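Local structure of endo-1,4-beta-mannanase (Eisenia fetida, 5Y6T) at residues I68-D73 against V113-W118. The protein probably hydrolyses internal beta-1,4-mannosidic linkages of mannan polysaccharides, as a glycoside hydrolase of family GH5. Residues are numbered along the deposited sequence; the frame is centred on the assembly and turned at random.
Sequences IWVHCD and VFIVLW
His71 meets Trp118 obliquely, its CD2 over one indole face near the rim, 3.9 Å from Trp118 CZ2, with the two ring planes inclined at 43°. His71 CB adds an off-centre CH-pi contact, 4.2 Å from the centroid of the six-membered ring. Both imidazole nitrogens are engaged, ND1 by Thr77 and NE2 by Tyr141, which fixes the ring's rotation; Trp118 NE1 bonds to Gln211. With an alanine in place of Trp118, one side of the imidazole would probably lose its indole cover, and Gln211 OE1 its N-H donor. Segments 68-73 and 113-118 lie on adjacent parallel strands of the GH5 (beta/alpha)8 barrel, joined through helix 95-108. Regular pairing runs from Ile68 N to Phe114 O (2.9 Å) as far as Val70 N to Val116 O; a beta bulge then shifts the register, and Leu117 O takes Cys72 N at 3.2 Å and, weakly, His71 N. A water bridges Cys72 N and Val116 O. Inside the barrel, with CG anti to the carbonyl carbon (chi1 -62°), the Trp69 indole runs alongside Val116, and Trp69 CD1 lies 3.6 Å from Val116 CB. Toward the helices, Val70 CG2 presses tightly on Ile115 CG2 at 3.4 Å.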
loop_
_atom_site.group_PDB
_atom_site.type_symbol
_atom_site.label_atom_id
_atom_site.label_comp_id
_atom_site.label_asym_id
_atom_site.label_seq_id
_atom_site.Cartn_x
_atom_site.Cartn_y
_atom_site.Cartn_z
ATOM N N ILE A 68 -5.689 -3.121 -2.720
ATOM C CA ILE A 68 -6.197 -2.982 -4.076
ATOM C C ILE A 68 -5.738 -1.655 -4.683
ATOM O O ILE A 68 -5.605 -0.606 -4.000
ATOM C CB ILE A 68 -7.747 -3.060 -4.102
ATOM C CG1 ILE A 68 -8.227 -3.158 -5.571
ATOM C CG2 ILE A 68 -8.429 -1.924 -3.326
ATOM C CD1 ILE A 68 -9.602 -3.780 -5.701
ATOM N N TRP A 69 -5.506 -1.673 -5.975
ATOM C CA TRP A 69 -4.900 -0.533 -6.669
ATOM C C TRP A 69 -5.910 0.153 -7.561
ATOM O O TRP A 69 -6.758 -0.525 -8.181
ATOM C CB TRP A 69 -3.752 -0.989 -7.525
ATOM C CG TRP A 69 -2.572 -1.625 -6.855
ATOM C CD1 TRP A 69 -2.432 -1.986 -5.537
ATOM C CD2 TRP A 69 -1.349 -1.973 -7.490
ATOM N NE1 TRP A 69 -1.189 -2.596 -5.338
ATOM C CE2 TRP A 69 -0.514 -2.585 -6.523
ATOM C CE3 TRP A 69 -0.869 -1.870 -8.805
ATOM C CZ2 TRP A 69 0.775 -3.061 -6.834
ATOM C CZ3 TRP A 69 0.403 -2.325 -9.089
ATOM C CH2 TRP A 69 1.207 -2.917 -8.120
ATOM N N VAL A 70 -5.740 1.459 -7.717
ATOM C CA VAL A 70 -6.744 2.262 -8.457
ATOM C C VAL A 70 -6.143 2.913 -9.684
ATOM O O VAL A 70 -6.329 2.357 -10.782
ATOM C CB VAL A 70 -7.452 3.295 -7.549
ATOM C CG1 VAL A 70 -8.531 4.068 -8.293
ATOM C CG2 VAL A 70 -8.022 2.627 -6.276
ATOM N N HIS A 71 -5.450 4.032 -9.609
ATOM C CA HIS A 71 -5.047 4.705 -10.844
ATOM C C HIS A 71 -3.899 4.005 -11.587
ATOM O O HIS A 71 -3.767 4.156 -12.840
ATOM C CB HIS A 71 -4.584 6.140 -10.608
ATOM C CG HIS A 71 -5.572 6.995 -9.869
ATOM N ND1 HIS A 71 -6.871 7.168 -10.289
ATOM C CD2 HIS A 71 -5.393 7.835 -8.831
ATOM C CE1 HIS A 71 -7.475 8.061 -9.510
ATOM N NE2 HIS A 71 -6.593 8.471 -8.603
ATOM N N CYS A 72 -3.027 3.365 -10.818
ATOM C CA CYS A 72 -1.898 2.585 -11.381
ATOM C C CYS A 72 -0.955 3.522 -12.125
ATOM O O CYS A 72 -0.368 4.440 -11.517
ATOM C CB CYS A 72 -2.419 1.394 -12.228
ATOM S SG CYS A 72 -3.325 0.185 -11.225
ATOM N N ASP A 73 -0.870 3.437 -13.433
ATOM C CA ASP A 73 0.033 4.302 -14.190
ATOM C C ASP A 73 -0.655 5.553 -14.755
ATOM O O ASP A 73 -0.078 6.289 -15.472
ATOM C CB ASP A 73 0.626 3.501 -15.378
ATOM C CG ASP A 73 -0.457 2.989 -16.335
ATOM O OD1 ASP A 73 -1.634 3.290 -16.200
ATOM O OD2 ASP A 73 -0.137 2.277 -17.267
ATOM N N VAL A 113 -10.017 -2.769 3.912
ATOM C CA VAL A 113 -9.539 -2.453 2.563
ATOM C C VAL A 113 -8.469 -1.371 2.614
ATOM O O VAL A 113 -8.666 -0.326 3.232
ATOM C CB VAL A 113 -10.710 -1.960 1.711
ATOM C CG1 VAL A 113 -10.282 -1.512 0.328
ATOM C CG2 VAL A 113 -11.719 -3.133 1.511
ATOM N N PHE A 114 -7.367 -1.624 1.921
ATOM C CA PHE A 114 -6.283 -0.671 1.759
ATOM C C PHE A 114 -6.188 -0.299 0.303
ATOM O O PHE A 114 -6.003 -1.170 -0.550
ATOM C CB PHE A 114 -4.983 -1.229 2.342
ATOM C CG PHE A 114 -5.074 -1.462 3.847
ATOM C CD1 PHE A 114 -5.757 -2.570 4.374
ATOM C CD2 PHE A 114 -4.603 -0.525 4.732
ATOM C CE1 PHE A 114 -5.892 -2.768 5.770
ATOM C CE2 PHE A 114 -4.734 -0.722 6.104
ATOM C CZ PHE A 114 -5.426 -1.811 6.614
ATOM N N ILE A 115 -6.282 0.980 0.044
ATOM C CA ILE A 115 -6.458 1.541 -1.332
ATOM C C ILE A 115 -5.210 2.266 -1.776
ATOM O O ILE A 115 -4.814 3.232 -1.150
ATOM C CB ILE A 115 -7.667 2.496 -1.432
ATOM C CG1 ILE A 115 -8.946 1.847 -0.858
ATOM C CG2 ILE A 115 -7.900 2.927 -2.868
ATOM C CD1 ILE A 115 -10.115 2.798 -0.694
ATOM N N VAL A 116 -4.633 1.776 -2.872
ATOM C CA VAL A 116 -3.420 2.303 -3.445
ATOM C C VAL A 116 -3.710 3.192 -4.642
ATOM O O VAL A 116 -4.183 2.713 -5.650
ATOM C CB VAL A 116 -2.432 1.175 -3.839
ATOM C CG1 VAL A 116 -1.143 1.807 -4.246
ATOM C CG2 VAL A 116 -2.171 0.198 -2.684
ATOM N N LEU A 117 -3.320 4.458 -4.577
ATOM C CA LEU A 117 -3.611 5.389 -5.678
ATOM C C LEU A 117 -2.782 5.175 -6.942
ATOM O O LEU A 117 -3.356 4.930 -8.015
ATOM C CB LEU A 117 -3.443 6.809 -5.197
ATOM C CG LEU A 117 -4.309 7.296 -4.036
ATOM C CD1 LEU A 117 -3.998 8.749 -3.615
ATOM C CD2 LEU A 117 -5.783 7.271 -4.401
ATOM N N TRP A 118 -1.465 5.198 -6.778
ATOM C CA TRP A 118 -0.577 5.247 -7.885
ATOM C C TRP A 118 0.377 4.064 -7.881
ATOM O O TRP A 118 0.659 3.509 -6.823
ATOM C CB TRP A 118 0.239 6.526 -7.889
ATOM C CG TRP A 118 -0.578 7.762 -7.897
ATOM C CD1 TRP A 118 -0.764 8.592 -6.842
ATOM C CD2 TRP A 118 -1.206 8.386 -9.005
ATOM N NE1 TRP A 118 -1.489 9.674 -7.209
ATOM C CE2 TRP A 118 -1.741 9.592 -8.551
ATOM C CE3 TRP A 118 -1.325 8.078 -10.375
ATOM C CZ2 TRP A 118 -2.489 10.435 -9.375
ATOM C CZ3 TRP A 118 -2.001 8.913 -11.175
ATOM C CH2 TRP A 118 -2.602 10.089 -10.671
HETATM O O HOH W 1 -2.487 2.204 -8.068
#